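Local atomic coordinates of SVS_variant_AS1 (Streptomyces sp. CWA1, PDB entry 6TJA), a protein that probably cyclises geranylgeranyl diphosphate to the spirocyclic diterpene spiroviolene, as an engineered ancestral form of a bacterial terpene cyclase. Residues A[26-31]-A[55-60]; A[31-36]-A[50-55]; A[135-140]-A[192-197]. One frame throughout, in Å; residues are numbered along the deposited sequence.

Contact 1 of 3, residues A[26-31]-A[55-60]; sequences HEVEKR and HSADFF
Glu29 and Ala57 bring helix 25-38 and the first turn of helix 56-61 almost into backbone contact. Their CA atoms lie 5.2 Å apart, and the methyl CB of Ala57 sits 3.7 Å from Glu29 CA. The same methyl also lies 3.8 Å from Glu29 CB, so it is pressed against the root of the glutamate rather than its acid end. Ala57 is buried and can come this close because it has nothing beyond CB. Next to it, Val28 directs its CB toward the partner helix and brings CG1 to 4.4 Å from Ala57 CB, a looser apolar touch on the inner side of the contact.

The outer side is quite different. With CG anti to the backbone N (chi1 -166°) and an extended chain, Glu29 carries its carboxylate out toward the exposed His55. There OE2 reaches the edge of the imidazole, near the ring plane, but stays 3.8 Å from ND1. The carboxylate and ring planes stand 80° apart, and the approach is too long to count as a hydrogen bond; any electrostatic attraction would probably depend on the histidine's protonation and would be softened by solvent.

His55 also marks a change of direction in the backbone. It is the first residue to leave the preceding helical conformation, with positive phi, and at once the N-cap of the next helix: its O accepts the N of Phe59 at 3.2 Å. Deeper in, Phe60 and Ser56 turn to helix 70-91, while Phe59 meets Trp308 of helix 289-309 edge-to-face. The result is a close helix-helix crossing at an alanine, one of the outer packing joints in the all-helical fold of class I terpene synthases.

Contact 2 of 3, residues A[31-36]-A[50-55]; sequences RAVEWI and WVIATH
Ile36 and Val51, which meet across the contact, each follow a tryptophan and lie at its edge: Ile36 CG1 is in the ring plane of Trp35, and Val51 CG2 in that of Trp50. The third flat group, the imidazole of His55, has Ile52 O 4.1 Å above one face, offset toward the rim. Trp35 faces helix 126-140, where its NE1 is hydrogen-bonded to Asp132.

Between the segments the work is done by methyl groups. Ile36 CG1 is anti to the carbonyl carbon (chi1 -69°) and its chain extends, which sends CD1 to 3.9 Å from Val51 CG1. The same CD1 lies 4.1 Å from Ile52 CG1, so one methyl touches two neighbouring residues of the opposing helix. Farther out, Ile52 CD1 meets Val33 CG1 at 3.9 Å, the two side chains crossing at about a right angle.

Just beyond, the chain turns from Ile52 to His55 in a type I turn. Val51 O takes both Thr54 N, at 3.1 Å, and Thr54 OG1, at 2.6 Å, the hydroxyl approaching nearly along the C=O axis (162°). These polar bonds stay within residues 50-55. Across the contact the chemistry is wholly aliphatic, which implies that helices 25-38 and 45-52 are held here by shape and the exclusion of water rather than by directional bonds.

Contact 3 of 3, residues A[135-140]-A[192-197]; sequences RRFRSF and FAMLEI
A Met-aromatic contact joins Met194 to Phe137 in the buried packing between helix 126-140 and the chain leading into helix 195-199. Met194 SD lies 3.7 Å from CZ of Phe137 and 5.0 Å from the ring centroid. Its line to the centroid is 73° off the ring normal, an oblique approach in which the sulfur meets the far end of the ring.

Ile197 takes the rest of that ring. Its CB points toward the opposing helix, and CD1 stands over one face of Phe137, displaced to the rim, 4.0 Å from CD2. The other branch, CG2, touches both aromatics: it is 4.0 Å from Phe137 CD1 and equally far from Phe140 CE2, which it meets at the ring edge. Both phenylalanine side chains cross Ile197 at about a right angle.

In the all-helical terpene synthase fold this packing lies where helices 188-192 and 195-199 are separated by a type I turn from Phe192 to Leu195; Met194 enters from that turn, and Phe149 of helix 143-169 meets Phe137 edge-to-face. With an alanine in place of Phe137, Met194 SD and Ile197 CD1 would probably lose the surface they share and a gap would open against Phe149.

Phe140 takes a less usual rotamer. Its CG lies between the backbone N and the carbonyl carbon (chi1 42°), which folds the ring back over its own helix, with Arg136 O 3.3 Å above the ring centre. That oxygen accepts a hydrogen bond from Ser139 OG at 2.5 Å, the donor tilted 15° from the carbonyl plane. On helix 70-91, Arg72 and Ala75 also touch Phe140.

Overall arrangement
From the N terminus, helix 25-38 supplies the first half of contact 1 and then of contact 2. The chain turns through helix 45-52 and comes back, closing contact 2 first at residues 50-55; helix 56-61 then closes the wider loop of contact 1, so contact 2 sits within it like an inner hairpin. Arg31 and His55 belong to both, and the centres are about 8 Å apart. Contact 3 opens only later, in series, and joins helix 126-140 to helix 195-199 across 51 mostly helical residues. In space the groups still meet: Phe60 packs on Met194 and Leu195, and Trp35 touches Arg136, tying the N-terminal helices to the later ones.

Contact 1 of 3, residues A[26-31]-A[55-60]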
loop_
_atom_site.group_PDB
_atom_site.type_symbol
_atom_site.label_atom_id
_atom_site.label_comp_id
_atom_site.label_asym_id
_atom_site.label_seq_id
_atom_site.Cartn_x
_atom_site.Cartn_y
_atom_site.Cartn_z
ATOM N N HIS A 26 17.671 26.974 -6.745
ATOM C CA HIS A 26 16.928 28.245 -7.015
ATOM C C HIS A 26 16.223 28.157 -8.373
ATOM O O HIS A 26 15.106 28.613 -8.470
ATOM C CB HIS A 26 17.846 29.479 -6.887
ATOM C CG HIS A 26 18.482 29.597 -5.530
ATOM N ND1 HIS A 26 19.863 29.517 -5.335
ATOM C CD2 HIS A 26 17.941 29.740 -4.294
ATOM C CE1 HIS A 26 20.134 29.651 -4.043
ATOM N NE2 HIS A 26 18.976 29.779 -3.383
ATOM N N GLU A 27 16.846 27.569 -9.383
ATOM C CA GLU A 27 16.233 27.398 -10.724
ATOM C C GLU A 27 15.013 26.473 -10.586
ATOM O O GLU A 27 13.977 26.754 -11.222
ATOM C CB GLU A 27 17.239 26.827 -11.728
ATOM C CG GLU A 27 18.330 27.809 -12.162
ATOM C CD GLU A 27 19.495 28.029 -11.205
ATOM O OE1 GLU A 27 19.566 27.335 -10.165
ATOM O OE2 GLU A 27 20.337 28.912 -11.496
ATOM N N VAL A 28 15.130 25.399 -9.800
ATOM C CA VAL A 28 14.022 24.419 -9.621
ATOM C C VAL A 28 12.912 25.078 -8.800
ATOM O O VAL A 28 11.772 24.921 -9.170
ATOM C CB VAL A 28 14.514 23.094 -9.008
ATOM C CG1 VAL A 28 13.368 22.256 -8.476
ATOM C CG2 VAL A 28 15.296 22.329 -10.054
ATOM N N GLU A 29 13.237 25.819 -7.751
ATOM C CA GLU A 29 12.215 26.500 -6.914
ATOM C C GLU A 29 11.376 27.458 -7.781
ATOM O O GLU A 29 10.161 27.595 -7.526
ATOM C CB GLU A 29 12.877 27.232 -5.751
ATOM C CG GLU A 29 11.887 27.655 -4.683
ATOM C CD GLU A 29 12.379 28.698 -3.693
ATOM O OE1 GLU A 29 13.625 28.837 -3.534
ATOM O OE2 GLU A 29 11.508 29.375 -3.081
ATOM N N LYS A 30 11.983 28.121 -8.765
ATOM C CA LYS A 30 11.278 29.132 -9.590
ATOM C C LYS A 30 10.202 28.381 -10.377
ATOM O O LYS A 30 9.035 28.764 -10.308
ATOM C CB LYS A 30 12.242 29.853 -10.537
ATOM C CG LYS A 30 12.172 31.368 -10.505
ATOM C CD LYS A 30 12.400 32.029 -11.855
ATOM C CE LYS A 30 12.182 33.530 -11.791
ATOM N NZ LYS A 30 12.753 34.228 -12.968
ATOM N N ARG A 31 10.595 27.312 -11.061
ATOM C CA ARG A 31 9.664 26.448 -11.830
ATOM C C ARG A 31 8.582 25.903 -10.893
ATOM O O ARG A 31 7.408 25.853 -11.323
ATOM C CB ARG A 31 10.463 25.374 -12.562
ATOM C CG ARG A 31 11.427 25.967 -13.584
ATOM C CD ARG A 31 12.338 24.907 -14.162
ATOM N NE ARG A 31 11.597 23.886 -14.887
ATOM C CZ ARG A 31 12.117 22.743 -15.333
ATOM N NH1 ARG A 31 13.383 22.424 -15.101
ATOM N NH2 ARG A 31 11.359 21.909 -16.013
ATOM N N HIS A 55 8.959 26.064 1.234
ATOM C CA HIS A 55 10.256 25.923 0.520
ATOM C C HIS A 55 10.525 24.438 0.303
ATOM O O HIS A 55 11.560 23.944 0.764
ATOM C CB HIS A 55 11.424 26.550 1.291
ATOM C CG HIS A 55 11.237 27.989 1.601
ATOM N ND1 HIS A 55 11.483 28.975 0.670
ATOM C CD2 HIS A 55 10.803 28.603 2.722
ATOM C CE1 HIS A 55 11.224 30.147 1.204
ATOM N NE2 HIS A 55 10.800 29.945 2.466
ATOM N N SER A 56 9.601 23.737 -0.341
ATOM C CA SER A 56 9.737 22.278 -0.508
ATOM C C SER A 56 10.845 21.975 -1.525
ATOM O O SER A 56 11.409 20.883 -1.455
ATOM C CB SER A 56 8.426 21.667 -0.834
ATOM O OG SER A 56 7.556 21.830 0.280
ATOM N N ALA A 57 11.201 22.908 -2.407
ATOM C CA ALA A 57 12.290 22.697 -3.393
ATOM C C ALA A 57 13.628 22.718 -2.650
ATOM O O ALA A 57 14.442 21.842 -2.879
ATOM C CB ALA A 57 12.225 23.723 -4.490
ATOM N N ASP A 58 13.771 23.596 -1.672
ATOM C CA ASP A 58 14.945 23.617 -0.763
ATOM C C ASP A 58 15.015 22.260 -0.046
ATOM O O ASP A 58 16.102 21.659 0.038
ATOM C CB ASP A 58 14.856 24.788 0.229
ATOM C CG ASP A 58 16.145 25.070 0.991
ATOM O OD1 ASP A 58 17.003 25.814 0.428
ATOM O OD2 ASP A 58 16.294 24.542 2.126
ATOM N N PHE A 59 13.877 21.813 0.482
ATOM C CA PHE A 59 13.749 20.538 1.226
ATOM C C PHE A 59 14.290 19.402 0.348
ATOM O O PHE A 59 15.232 18.760 0.781
ATOM C CB PHE A 59 12.305 20.336 1.680
ATOM C CG PHE A 59 12.044 19.037 2.380
ATOM C CD1 PHE A 59 12.212 18.937 3.742
ATOM C CD2 PHE A 59 11.617 17.929 1.670
ATOM C CE1 PHE A 59 11.956 17.738 4.390
ATOM C CE2 PHE A 59 11.339 16.740 2.325
ATOM C CZ PHE A 59 11.531 16.640 3.682
ATOM N N PHE A 60 13.726 19.138 -0.830
ATOM C CA PHE A 60 14.052 17.893 -1.555
ATOM C C PHE A 60 15.371 18.031 -2.330
ATOM O O PHE A 60 15.966 16.984 -2.606
ATOM C CB PHE A 60 12.918 17.409 -2.450
ATOM C CG PHE A 60 13.030 15.921 -2.703
ATOM C CD1 PHE A 60 12.832 15.021 -1.669
ATOM C CD2 PHE A 60 13.397 15.431 -3.941
ATOM C CE1 PHE A 60 12.988 13.658 -1.872
ATOM C CE2 PHE A 60 13.495 14.069 -4.155
ATOM C CZ PHE A 60 13.283 13.186 -3.125
#

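Contact 2 of 3, residues A[31-36]-A[50-55]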
loop_
_atom_site.group_PDB
_atom_site.type_symbol
_atom_site.label_atom_id
_atom_site.label_comp_id
_atom_site.label_asym_id
_atom_site.label_seq_id
_atom_site.Cartn_x
_atom_site.Cartn_y
_atom_site.Cartn_z
ATOM N N ARG A 31 10.595 27.312 -11.061
ATOM C CA ARG A 31 9.664 26.448 -11.830
ATOM C C ARG A 31 8.582 25.903 -10.893
ATOM O O ARG A 31 7.408 25.853 -11.323
ATOM C CB ARG A 31 10.463 25.374 -12.562
ATOM C CG ARG A 31 11.427 25.967 -13.584
ATOM C CD ARG A 31 12.338 24.907 -14.162
ATOM N NE ARG A 31 11.597 23.886 -14.887
ATOM C CZ ARG A 31 12.117 22.743 -15.333
ATOM N NH1 ARG A 31 13.383 22.424 -15.101
ATOM N NH2 ARG A 31 11.359 21.909 -16.013
ATOM N N ALA A 32 8.943 25.545 -9.649
ATOM C CA ALA A 32 8.012 24.967 -8.649
ATOM C C ALA A 32 6.953 26.014 -8.283
ATOM O O ALA A 32 5.760 25.682 -8.270
ATOM C CB ALA A 32 8.767 24.475 -7.439
ATOM N N VAL A 33 7.382 27.241 -8.097
ATOM C CA VAL A 33 6.515 28.333 -7.775
ATOM C C VAL A 33 5.570 28.604 -8.919
ATOM O O VAL A 33 4.433 28.871 -8.683
ATOM C CB VAL A 33 7.297 29.583 -7.418
ATOM C CG1 VAL A 33 6.368 30.759 -7.316
ATOM C CG2 VAL A 33 8.022 29.379 -6.117
ATOM N N GLU A 34 6.021 28.507 -10.152
ATOM C CA GLU A 34 5.090 28.731 -11.233
ATOM C C GLU A 34 4.092 27.611 -11.378
ATOM O O GLU A 34 2.952 27.861 -11.595
ATOM C CB GLU A 34 5.693 29.215 -12.569
ATOM C CG GLU A 34 6.924 28.545 -13.121
ATOM C CD GLU A 34 7.869 29.482 -13.899
ATOM O OE1 GLU A 34 7.861 30.713 -13.695
ATOM O OE2 GLU A 34 8.660 28.983 -14.708
ATOM N N TRP A 35 4.526 26.377 -11.240
ATOM C CA TRP A 35 3.605 25.200 -11.291
ATOM C C TRP A 35 2.497 25.351 -10.247
ATOM O O TRP A 35 1.328 25.034 -10.581
ATOM C CB TRP A 35 4.348 23.887 -11.067
ATOM C CG TRP A 35 3.486 22.666 -10.993
ATOM C CD1 TRP A 35 3.154 21.834 -12.022
ATOM C CD2 TRP A 35 2.886 22.109 -9.813
ATOM N NE1 TRP A 35 2.392 20.796 -11.557
ATOM C CE2 TRP A 35 2.211 20.939 -10.207
ATOM C CE3 TRP A 35 2.902 22.447 -8.460
ATOM C CZ2 TRP A 35 1.528 20.131 -9.302
ATOM C CZ3 TRP A 35 2.248 21.640 -7.558
ATOM C CH2 TRP A 35 1.560 20.500 -7.975
ATOM N N ILE A 36 2.877 25.766 -9.035
ATOM C CA ILE A 36 1.971 25.915 -7.862
ATOM C C ILE A 36 0.852 26.890 -8.233
ATOM O O ILE A 36 -0.306 26.536 -7.977
ATOM C CB ILE A 36 2.726 26.368 -6.593
ATOM C CG1 ILE A 36 3.661 25.280 -6.068
ATOM C CG2 ILE A 36 1.760 26.808 -5.510
ATOM C CD1 ILE A 36 4.555 25.739 -4.932
ATOM N N TRP A 50 1.251 30.215 1.486
ATOM C CA TRP A 50 1.513 29.181 2.528
ATOM C C TRP A 50 2.338 28.040 1.906
ATOM O O TRP A 50 3.386 27.682 2.478
ATOM C CB TRP A 50 0.225 28.665 3.183
ATOM C CG TRP A 50 0.525 27.790 4.359
ATOM C CD1 TRP A 50 0.697 28.182 5.656
ATOM C CD2 TRP A 50 0.749 26.366 4.336
ATOM N NE1 TRP A 50 0.997 27.101 6.444
ATOM C CE2 TRP A 50 1.039 25.973 5.663
ATOM C CE3 TRP A 50 0.731 25.387 3.330
ATOM C CZ2 TRP A 50 1.308 24.642 6.000
ATOM C CZ3 TRP A 50 1.001 24.075 3.662
ATOM C CH2 TRP A 50 1.297 23.713 4.979
ATOM N N VAL A 51 1.917 27.532 0.746
ATOM C CA VAL A 51 2.579 26.368 0.090
ATOM C C VAL A 51 3.991 26.778 -0.375
ATOM O O VAL A 51 4.956 26.035 -0.105
ATOM C CB VAL A 51 1.700 25.805 -1.045
ATOM C CG1 VAL A 51 2.406 24.690 -1.802
ATOM C CG2 VAL A 51 0.356 25.295 -0.506
ATOM N N ILE A 52 4.126 27.935 -1.027
ATOM C CA ILE A 52 5.440 28.496 -1.472
ATOM C C ILE A 52 6.389 28.554 -0.259
ATOM O O ILE A 52 7.536 28.080 -0.353
ATOM C CB ILE A 52 5.197 29.852 -2.164
ATOM C CG1 ILE A 52 4.576 29.639 -3.545
ATOM C CG2 ILE A 52 6.461 30.701 -2.248
ATOM C CD1 ILE A 52 4.063 30.911 -4.170
ATOM N N ALA A 53 5.887 29.038 0.867
ATOM C CA ALA A 53 6.647 29.289 2.108
ATOM C C ALA A 53 7.075 27.977 2.781
ATOM O O ALA A 53 7.906 28.042 3.703
ATOM C CB ALA A 53 5.811 30.143 3.057
ATOM N N THR A 54 6.549 26.808 2.390
ATOM C CA THR A 54 7.148 25.518 2.844
ATOM C C THR A 54 8.605 25.420 2.356
ATOM O O THR A 54 9.374 24.774 3.063
ATOM C CB THR A 54 6.379 24.270 2.395
ATOM O OG1 THR A 54 6.392 24.188 0.965
ATOM C CG2 THR A 54 4.969 24.245 2.950
ATOM N N HIS A 55 8.959 26.064 1.234
ATOM C CA HIS A 55 10.256 25.923 0.520
ATOM C C HIS A 55 10.525 24.438 0.303
ATOM O O HIS A 55 11.560 23.944 0.764
ATOM C CB HIS A 55 11.424 26.550 1.291
ATOM C CG HIS A 55 11.237 27.989 1.601
ATOM N ND1 HIS A 55 11.483 28.975 0.670
ATOM C CD2 HIS A 55 10.803 28.603 2.722
ATOM C CE1 HIS A 55 11.224 30.147 1.204
ATOM N NE2 HIS A 55 10.800 29.945 2.466
#

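Contact 3 of 3, residues A[135-140]-A[192-197]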
loop_
_atom_site.group_PDB
_atom_site.type_symbol
_atom_site.label_atom_id
_atom_site.label_comp_id
_atom_site.label_asym_id
_atom_site.label_seq_id
_atom_site.Cartn_x
_atom_site.Cartn_y
_atom_site.Cartn_z
ATOM N N ARG A 135 2.114 11.956 -13.939
ATOM C CA ARG A 135 2.408 11.932 -15.395
ATOM C C ARG A 135 3.915 12.181 -15.565
ATOM O O ARG A 135 4.596 11.420 -16.305
ATOM C CB ARG A 135 1.540 12.963 -16.127
ATOM C CG ARG A 135 1.810 13.026 -17.628
ATOM C CD ARG A 135 1.263 14.270 -18.314
ATOM N NE ARG A 135 1.561 15.503 -17.582
ATOM C CZ ARG A 135 2.760 16.095 -17.481
ATOM N NH1 ARG A 135 3.842 15.575 -18.055
ATOM N NH2 ARG A 135 2.865 17.216 -16.783
ATOM N N ARG A 136 4.438 13.166 -14.841
ATOM C CA ARG A 136 5.896 13.439 -14.813
ATOM C C ARG A 136 6.648 12.159 -14.420
ATOM O O ARG A 136 7.598 11.797 -15.127
ATOM C CB ARG A 136 6.184 14.614 -13.878
ATOM C CG ARG A 136 5.685 15.944 -14.421
ATOM C CD ARG A 136 5.680 17.060 -13.403
ATOM N NE ARG A 136 5.048 18.275 -13.935
ATOM C CZ ARG A 136 5.690 19.343 -14.401
ATOM N NH1 ARG A 136 7.009 19.415 -14.436
ATOM N NH2 ARG A 136 4.994 20.358 -14.846
ATOM N N PHE A 137 6.252 11.488 -13.337
ATOM C CA PHE A 137 6.987 10.312 -12.797
ATOM C C PHE A 137 7.005 9.228 -13.860
ATOM O O PHE A 137 8.023 8.576 -13.990
ATOM C CB PHE A 137 6.359 9.792 -11.507
ATOM C CG PHE A 137 6.631 10.619 -10.278
ATOM C CD1 PHE A 137 7.332 11.808 -10.348
ATOM C CD2 PHE A 137 6.154 10.208 -9.049
ATOM C CE1 PHE A 137 7.583 12.551 -9.203
ATOM C CE2 PHE A 137 6.424 10.936 -7.905
ATOM C CZ PHE A 137 7.144 12.103 -7.983
ATOM N N ARG A 138 5.919 9.066 -14.606
ATOM C CA ARG A 138 5.814 8.008 -15.645
ATOM C C ARG A 138 6.617 8.412 -16.890
ATOM O O ARG A 138 7.003 7.513 -17.608
ATOM C CB ARG A 138 4.351 7.750 -16.024
ATOM C CG ARG A 138 3.538 7.099 -14.914
ATOM C CD ARG A 138 2.211 6.527 -15.377
ATOM N NE ARG A 138 1.665 5.734 -14.291
ATOM C CZ ARG A 138 0.811 6.167 -13.349
ATOM N NH1 ARG A 138 0.348 7.410 -13.352
ATOM N NH2 ARG A 138 0.397 5.311 -12.427
ATOM N N SER A 139 6.844 9.705 -17.133
ATOM C CA SER A 139 7.593 10.202 -18.325
ATOM C C SER A 139 9.061 9.765 -18.242
ATOM O O SER A 139 9.598 9.451 -19.298
ATOM C CB SER A 139 7.470 11.702 -18.532
ATOM O OG SER A 139 8.137 12.443 -17.510
ATOM N N PHE A 140 9.671 9.668 -17.052
ATOM C CA PHE A 140 11.124 9.341 -16.965
ATOM C C PHE A 140 11.476 8.281 -15.912
ATOM O O PHE A 140 12.616 7.800 -15.974
ATOM C CB PHE A 140 11.957 10.607 -16.749
ATOM C CG PHE A 140 11.380 11.587 -15.765
ATOM C CD1 PHE A 140 11.050 12.869 -16.169
ATOM C CD2 PHE A 140 11.180 11.223 -14.452
ATOM C CE1 PHE A 140 10.516 13.781 -15.279
ATOM C CE2 PHE A 140 10.649 12.137 -13.557
ATOM C CZ PHE A 140 10.319 13.412 -13.974
ATOM N N PHE A 192 10.970 9.311 0.581
ATOM C CA PHE A 192 12.214 8.536 0.389
ATOM C C PHE A 192 12.114 7.717 -0.907
ATOM O O PHE A 192 13.152 7.515 -1.598
ATOM C CB PHE A 192 12.516 7.770 1.680
ATOM C CG PHE A 192 13.166 8.632 2.735
ATOM C CD1 PHE A 192 14.474 9.055 2.592
ATOM C CD2 PHE A 192 12.467 9.089 3.827
ATOM C CE1 PHE A 192 15.090 9.850 3.547
ATOM C CE2 PHE A 192 13.076 9.891 4.785
ATOM C CZ PHE A 192 14.391 10.260 4.648
ATOM N N ALA A 193 10.904 7.300 -1.280
ATOM C CA ALA A 193 10.678 6.469 -2.489
ATOM C C ALA A 193 10.853 7.334 -3.746
ATOM O O ALA A 193 10.849 6.754 -4.812
ATOM C CB ALA A 193 9.296 5.820 -2.474
ATOM N N MET A 194 10.952 8.664 -3.633
ATOM C CA MET A 194 11.249 9.559 -4.788
ATOM C C MET A 194 12.760 9.740 -5.018
ATOM O O MET A 194 13.098 10.360 -6.026
ATOM C CB MET A 194 10.651 10.945 -4.585
ATOM C CG MET A 194 9.159 10.949 -4.492
ATOM S SD MET A 194 8.617 12.629 -4.632
ATOM C CE MET A 194 9.135 13.354 -3.081
ATOM N N LEU A 195 13.645 9.229 -4.181
ATOM C CA LEU A 195 15.082 9.369 -4.381
ATOM C C LEU A 195 15.559 8.834 -5.728
ATOM O O LEU A 195 16.219 9.494 -6.441
ATOM C CB LEU A 195 15.876 8.740 -3.250
ATOM C CG LEU A 195 15.988 9.414 -1.893
ATOM C CD1 LEU A 195 16.528 8.545 -0.780
ATOM C CD2 LEU A 195 16.719 10.734 -1.945
ATOM N N GLU A 196 15.158 7.626 -6.035
ATOM C CA GLU A 196 15.455 6.921 -7.244
ATOM C C GLU A 196 14.995 7.661 -8.471
ATOM O O GLU A 196 15.620 7.643 -9.478
ATOM C CB GLU A 196 14.640 5.656 -7.198
ATOM C CG GLU A 196 15.415 4.426 -7.014
ATOM C CD GLU A 196 14.633 3.247 -7.432
ATOM O OE1 GLU A 196 13.713 2.864 -6.748
ATOM O OE2 GLU A 196 14.972 2.692 -8.447
ATOM N N ILE A 197 13.830 8.250 -8.352
ATOM C CA ILE A 197 13.156 9.022 -9.432
ATOM C C ILE A 197 13.950 10.314 -9.669
ATOM O O ILE A 197 14.161 10.669 -10.833
ATOM C CB ILE A 197 11.668 9.238 -9.091
ATOM C CG1 ILE A 197 10.934 7.888 -9.007
ATOM C CG2 ILE A 197 11.015 10.163 -10.095
ATOM C CD1 ILE A 197 9.497 7.989 -8.607
#